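Sortase family protein (Streptococcus agalactiae, PDB 4D7W) is a class C sortase, a transpeptidase that probably takes part in building type 2B pili on the surface of group B Streptococcus. Local coordinates at residues 63-71 and 126-137. Residues are numbered along the deposited sequence; the frame is centred on the assembly and turned at random.
Sequences MGYISIPKI and KLKVGDHWTVSI
K70 reaches past the end of the paired strands to the loop before the second one, where it meets D131. CB points toward the loop 126-131, and CG, anti to the backbone N (chi1 -170°), carries the extended chain on to it. CD then passes 3.2 Å from D131 OD2, CE has that oxygen and K126 O within 3.8 Å, and NZ ends in a salt bridge to D131 OD2 at 2.7 Å, on the syn side. NZ also donates to K126 O (3.1 Å). D131 OD2 takes a second bond, from K128 N, which comes from above the carboxylate plane and ties the carboxylate to the type II turn K128 to D131. Nearby, L127 CD2 touches I68 CG2.

Strands 63-68 and 132-137 are antiparallel neighbours in the sortase beta-barrel, with Y65–S136 and S67–T134 as hydrogen-bonded pairs. The Y65 ring lies with one face over S136 CB, which sits toward CZ, 3.7 Å from the centroid, in a CH-pi contact. Beside it one water is held by the hydroxyls of S67 and T134. On the opposite face, I66 CD1 meets W133 CD1 obliquely at 3.8 Å; W133 NE1 bonds to Q169, and L171 of strand 167-175 packs on both side chains.

K70 NZ and K128 NZ lie 4.5 Å apart, a repulsion that D131 OD2 on K70 probably eases; gripped by this carboxylate and K126 O, one ammonium probably holds the loop to the end of strand 63-68.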
ATOM      1  N   MET A  63      -5.648  -6.512   3.742  1.00 30.84           N
ATOM      2  CA  MET A  63      -6.120  -6.160   2.393  1.00 30.04           C
ATOM      3  C   MET A  63      -5.531  -7.037   1.309  1.00 31.62           C
ATOM      4  O   MET A  63      -5.935  -6.953   0.141  1.00 35.92           O
ATOM      5  CB  MET A  63      -5.729  -4.725   2.024  1.00 28.24           C
ATOM      6  CG  MET A  63      -6.541  -3.602   2.546  1.00 38.96           C
ATOM      7  SD  MET A  63      -5.657  -2.100   2.028  1.00 48.17           S
ATOM      8  CE  MET A  63      -6.612  -0.915   2.956  1.00 51.55           C
ATOM      9  N   GLY A  64      -4.518  -7.812   1.676  1.00 31.59           N
ATOM     10  CA  GLY A  64      -3.698  -8.505   0.700  1.00 31.20           C
ATOM     11  C   GLY A  64      -2.237  -8.453   1.123  1.00 33.32           C
ATOM     12  O   GLY A  64      -1.942  -8.327   2.298  1.00 31.55           O
ATOM     13  N   TYR A  65      -1.318  -8.567   0.173  1.00 28.42           N
ATOM     14  CA  TYR A  65       0.084  -8.633   0.521  1.00 30.38           C
ATOM     15  C   TYR A  65       0.949  -8.077  -0.589  1.00 32.44           C
ATOM     16  O   TYR A  65       0.568  -8.091  -1.765  1.00 31.63           O
ATOM     17  CB  TYR A  65       0.500 -10.071   0.856  1.00 28.11           C
ATOM     18  CG  TYR A  65       0.319 -11.095  -0.246  1.00 33.91           C
ATOM     19  CD1 TYR A  65      -0.899 -11.758  -0.426  1.00 35.83           C
ATOM     20  CD2 TYR A  65       1.378 -11.433  -1.084  1.00 36.67           C
ATOM     21  CE1 TYR A  65      -1.054 -12.715  -1.429  1.00 40.16           C
ATOM     22  CE2 TYR A  65       1.230 -12.386  -2.096  1.00 39.66           C
ATOM     23  CZ  TYR A  65       0.015 -13.023  -2.260  1.00 45.82           C
ATOM     24  OH  TYR A  65      -0.127 -13.965  -3.267  1.00 50.31           O
ATOM     25  N   ILE A  66       2.118  -7.586  -0.196  1.00 32.58           N
ATOM     26  CA  ILE A  66       3.054  -6.980  -1.126  1.00 33.91           C
ATOM     27  C   ILE A  66       4.275  -7.879  -1.296  1.00 35.10           C
ATOM     28  O   ILE A  66       4.709  -8.538  -0.352  1.00 34.19           O
ATOM     29  CB  ILE A  66       3.496  -5.584  -0.656  1.00 32.92           C
ATOM     30  CG1 ILE A  66       4.408  -4.929  -1.695  1.00 34.20           C
ATOM     31  CG2 ILE A  66       4.172  -5.669   0.709  1.00 36.04           C
ATOM     32  CD1 ILE A  66       4.867  -3.539  -1.289  1.00 38.07           C
ATOM     33  N   SER A  67       4.807  -7.906  -2.514  1.00 35.92           N
ATOM     34  CA  SER A  67       5.959  -8.741  -2.861  1.00 39.55           C
ATOM     35  C   SER A  67       7.033  -7.898  -3.512  1.00 39.23           C
ATOM     36  O   SER A  67       6.764  -7.202  -4.497  1.00 37.33           O
ATOM     37  CB  SER A  67       5.564  -9.867  -3.817  1.00 40.74           C
ATOM     38  OG  SER A  67       4.697 -10.785  -3.194  1.00 44.61           O
ATOM     39  N   ILE A  68       8.241  -7.970  -2.965  1.00 39.88           N
ATOM     40  CA  ILE A  68       9.373  -7.215  -3.479  1.00 39.79           C
ATOM     41  C   ILE A  68      10.553  -8.154  -3.635  1.00 42.03           C
ATOM     42  O   ILE A  68      11.471  -8.154  -2.797  1.00 48.07           O
ATOM     43  CB  ILE A  68       9.754  -6.053  -2.554  1.00 40.67           C
ATOM     44  CG1 ILE A  68       8.495  -5.327  -2.080  1.00 39.44           C
ATOM     45  CG2 ILE A  68      10.710  -5.100  -3.261  1.00 36.48           C
ATOM     46  CD1 ILE A  68       8.781  -4.183  -1.152  1.00 40.48           C
ATOM     47  N   PRO A  69      10.523  -8.962  -4.704  1.00 42.71           N
ATOM     48  CA  PRO A  69      11.469 -10.040  -5.013  1.00 46.07           C
ATOM     49  C   PRO A  69      12.916  -9.633  -4.847  1.00 45.75           C
ATOM     50  O   PRO A  69      13.714 -10.440  -4.387  1.00 48.36           O
ATOM     51  CB  PRO A  69      11.165 -10.352  -6.480  1.00 46.73           C
ATOM     52  CG  PRO A  69       9.703 -10.073  -6.599  1.00 47.67           C
ATOM     53  CD  PRO A  69       9.461  -8.861  -5.726  1.00 46.48           C
ATOM     54  N   LYS A  70      13.253  -8.402  -5.213  1.00 44.19           N
ATOM     55  CA  LYS A  70      14.644  -7.991  -5.179  1.00 45.32           C
ATOM     56  C   LYS A  70      15.221  -8.027  -3.759  1.00 50.09           C
ATOM     57  O   LYS A  70      16.393  -8.354  -3.573  1.00 52.79           O
ATOM     58  CB  LYS A  70      14.808  -6.598  -5.780  1.00 44.54           C
ATOM     59  CG  LYS A  70      16.266  -6.239  -5.978  1.00 48.65           C
ATOM     60  CD  LYS A  70      16.447  -4.832  -6.503  1.00 47.43           C
ATOM     61  CE  LYS A  70      17.894  -4.592  -6.898  1.00 49.88           C
ATOM     62  NZ  LYS A  70      18.109  -3.180  -7.318  1.00 51.69           N
ATOM     63  N   ILE A  71      14.401  -7.708  -2.759  1.00 49.66           N
ATOM     64  CA  ILE A  71      14.877  -7.680  -1.381  1.00 48.91           C
ATOM     65  C   ILE A  71      14.194  -8.735  -0.516  1.00 49.70           C
ATOM     66  O   ILE A  71      14.250  -8.664   0.713  1.00 52.58           O
ATOM     67  CB  ILE A  71      14.671  -6.292  -0.739  1.00 48.50           C
ATOM     68  CG1 ILE A  71      13.174  -5.943  -0.689  1.00 44.93           C
ATOM     69  CG2 ILE A  71      15.450  -5.231  -1.499  1.00 44.65           C
ATOM     70  CD1 ILE A  71      12.881  -4.535  -0.205  1.00 40.80           C
ATOM     71  N   LYS A 126      17.667  -0.552  -1.224  1.00 46.09           N
ATOM     72  CA  LYS A 126      18.302  -1.352  -2.272  1.00 47.23           C
ATOM     73  C   LYS A 126      17.550  -1.222  -3.610  1.00 51.25           C
ATOM     74  O   LYS A 126      18.084  -1.546  -4.674  1.00 46.71           O
ATOM     75  CB  LYS A 126      18.398  -2.827  -1.859  1.00 48.60           C
ATOM     76  CG  LYS A 126      19.215  -3.108  -0.583  1.00 51.17           C
ATOM     77  CD  LYS A 126      20.667  -2.709  -0.726  1.00 58.97           C
ATOM     78  CE  LYS A 126      21.521  -3.226   0.450  1.00 65.97           C
ATOM     79  NZ  LYS A 126      21.094  -2.688   1.779  1.00 68.32           N
ATOM     80  N   LEU A 127      16.308  -0.748  -3.551  1.00 44.29           N
ATOM     81  CA  LEU A 127      15.503  -0.567  -4.758  1.00 43.05           C
ATOM     82  C   LEU A 127      16.029   0.545  -5.640  1.00 44.53           C
ATOM     83  O   LEU A 127      16.524   1.567  -5.156  1.00 42.49           O
ATOM     84  CB  LEU A 127      14.054  -0.273  -4.397  1.00 41.29           C
ATOM     85  CG  LEU A 127      13.313  -1.417  -3.707  1.00 48.96           C
ATOM     86  CD1 LEU A 127      11.862  -1.044  -3.461  1.00 43.96           C
ATOM     87  CD2 LEU A 127      13.404  -2.666  -4.562  1.00 52.40           C
ATOM     88  N   LYS A 128      15.881   0.349  -6.944  1.00 44.78           N
ATOM     89  CA  LYS A 128      16.459   1.233  -7.946  1.00 46.79           C
ATOM     90  C   LYS A 128      15.405   1.568  -9.010  1.00 43.33           C
ATOM     91  O   LYS A 128      14.462   0.799  -9.196  1.00 40.28           O
ATOM     92  CB  LYS A 128      17.671   0.551  -8.571  1.00 54.06           C
ATOM     93  CG  LYS A 128      18.668   1.473  -9.203  1.00 64.09           C
ATOM     94  CD  LYS A 128      19.955   0.712  -9.507  1.00 73.19           C
ATOM     95  CE  LYS A 128      20.425  -0.097  -8.301  1.00 74.89           C
ATOM     96  NZ  LYS A 128      21.709  -0.805  -8.582  1.00 76.55           N
ATOM     97  N   VAL A 129      15.541   2.704  -9.695  1.00 40.54           N
ATOM     98  CA  VAL A 129      14.638   2.984 -10.825  1.00 41.75           C
ATOM     99  C   VAL A 129      14.616   1.777 -11.769  1.00 42.25           C
ATOM    100  O   VAL A 129      15.662   1.193 -12.072  1.00 41.03           O
ATOM    101  CB  VAL A 129      15.054   4.247 -11.622  1.00 41.70           C
ATOM    102  CG1 VAL A 129      14.144   4.436 -12.836  1.00 36.99           C
ATOM    103  CG2 VAL A 129      15.024   5.477 -10.747  1.00 37.85           C
ATOM    104  N   GLY A 130      13.426   1.386 -12.211  1.00 38.45           N
ATOM    105  CA  GLY A 130      13.289   0.200 -13.038  1.00 41.89           C
ATOM    106  C   GLY A 130      12.865  -1.081 -12.331  1.00 39.66           C
ATOM    107  O   GLY A 130      12.303  -1.973 -12.959  1.00 39.72           O
ATOM    108  N   ASP A 131      13.140  -1.186 -11.032  1.00 40.14           N
ATOM    109  CA  ASP A 131      12.765  -2.383 -10.279  1.00 40.71           C
ATOM    110  C   ASP A 131      11.250  -2.464 -10.153  1.00 39.13           C
ATOM    111  O   ASP A 131      10.577  -1.447 -10.258  1.00 39.75           O
ATOM    112  CB  ASP A 131      13.423  -2.386  -8.895  1.00 41.58           C
ATOM    113  CG  ASP A 131      14.939  -2.564  -8.973  1.00 43.84           C
ATOM    114  OD1 ASP A 131      15.422  -3.091  -9.999  1.00 44.22           O
ATOM    115  OD2 ASP A 131      15.642  -2.187  -8.017  1.00 48.39           O
ATOM    116  N   HIS A 132      10.730  -3.668  -9.932  1.00 39.06           N
ATOM    117  CA  HIS A 132       9.277  -3.894  -9.795  1.00 39.59           C
ATOM    118  C   HIS A 132       8.883  -4.431  -8.423  1.00 41.26           C
ATOM    119  O   HIS A 132       9.653  -5.137  -7.774  1.00 40.55           O
ATOM    120  CB  HIS A 132       8.763  -4.905 -10.838  1.00 40.26           C
ATOM    121  CG  HIS A 132       8.901  -4.463 -12.263  1.00 56.44           C
ATOM    122  ND1 HIS A 132       8.178  -5.039 -13.286  1.00 61.40           N
ATOM    123  CD2 HIS A 132       9.679  -3.519 -12.841  1.00 58.75           C
ATOM    124  CE1 HIS A 132       8.499  -4.463 -14.431  1.00 63.41           C
ATOM    125  NE2 HIS A 132       9.409  -3.538 -14.190  1.00 60.08           N
ATOM    126  N   TRP A 133       7.657  -4.131  -8.000  1.00 42.28           N
ATOM    127  CA  TRP A 133       7.001  -4.930  -6.964  1.00 37.25           C
ATOM    128  C   TRP A 133       5.539  -5.197  -7.363  1.00 34.81           C
ATOM    129  O   TRP A 133       5.028  -4.642  -8.348  1.00 33.97           O
ATOM    130  CB  TRP A 133       7.086  -4.254  -5.590  1.00 33.12           C
ATOM    131  CG  TRP A 133       6.230  -3.033  -5.418  1.00 31.57           C
ATOM    132  CD1 TRP A 133       4.936  -2.998  -5.004  1.00 35.33           C
ATOM    133  CD2 TRP A 133       6.627  -1.669  -5.614  1.00 34.53           C
ATOM    134  NE1 TRP A 133       4.487  -1.701  -4.947  1.00 35.99           N
ATOM    135  CE2 TRP A 133       5.511  -0.864  -5.308  1.00 35.98           C
ATOM    136  CE3 TRP A 133       7.821  -1.051  -6.010  1.00 38.10           C
ATOM    137  CZ2 TRP A 133       5.543   0.533  -5.405  1.00 36.54           C
ATOM    138  CZ3 TRP A 133       7.856   0.336  -6.100  1.00 37.70           C
ATOM    139  CH2 TRP A 133       6.721   1.109  -5.804  1.00 41.42           C
ATOM    140  N   THR A 134       4.892  -6.093  -6.633  1.00 33.60           N
ATOM    141  CA  THR A 134       3.487  -6.390  -6.865  1.00 37.50           C
ATOM    142  C   THR A 134       2.739  -6.375  -5.541  1.00 37.14           C
ATOM    143  O   THR A 134       3.311  -6.672  -4.484  1.00 35.08           O
ATOM    144  CB  THR A 134       3.284  -7.755  -7.531  1.00 38.41           C
ATOM    145  OG1 THR A 134       3.748  -8.784  -6.652  1.00 34.81           O
ATOM    146  CG2 THR A 134       4.031  -7.844  -8.860  1.00 36.42           C
ATOM    147  N   VAL A 135       1.475  -5.979  -5.602  1.00 30.70           N
ATOM    148  CA  VAL A 135       0.557  -6.179  -4.501  1.00 31.13           C
ATOM    149  C   VAL A 135      -0.492  -7.165  -5.010  1.00 34.87           C
ATOM    150  O   VAL A 135      -0.935  -7.092  -6.163  1.00 34.06           O
ATOM    151  CB  VAL A 135      -0.084  -4.854  -4.006  1.00 30.91           C
ATOM    152  CG1 VAL A 135       0.986  -3.928  -3.410  1.00 29.63           C
ATOM    153  CG2 VAL A 135      -0.756  -4.158  -5.128  1.00 39.26           C
ATOM    154  N   SER A 136      -0.837  -8.123  -4.163  1.00 33.45           N
ATOM    155  CA  SER A 136      -1.814  -9.136  -4.512  1.00 35.57           C
ATOM    156  C   SER A 136      -3.042  -8.870  -3.681  1.00 35.96           C
ATOM    157  O   SER A 136      -2.954  -8.786  -2.461  1.00 32.66           O
ATOM    158  CB  SER A 136      -1.259 -10.530  -4.262  1.00 36.70           C
ATOM    159  OG  SER A 136      -0.017 -10.668  -4.934  1.00 39.30           O
ATOM    160  N   ILE A 137      -4.171  -8.689  -4.351  1.00 34.56           N
ATOM    161  CA  ILE A 137      -5.411  -8.326  -3.678  1.00 34.18           C
ATOM    162  C   ILE A 137      -6.502  -9.238  -4.233  1.00 31.93           C
ATOM    163  O   ILE A 137      -6.746  -9.263  -5.437  1.00 30.02           O
ATOM    164  CB  ILE A 137      -5.732  -6.832  -3.886  1.00 34.13           C
ATOM    165  CG1 ILE A 137      -4.687  -5.964  -3.159  1.00 33.19           C
ATOM    166  CG2 ILE A 137      -7.136  -6.500  -3.411  1.00 31.89           C
ATOM    167  CD1 ILE A 137      -4.565  -4.589  -3.716  1.00 38.02           C
TER
HETATM  168  O   HOH W   1       2.219  -9.621  -4.328  1.00 39.09           O
HETATM  169  O   HOH W   2      11.843  -6.523  -6.873  1.00 44.48           O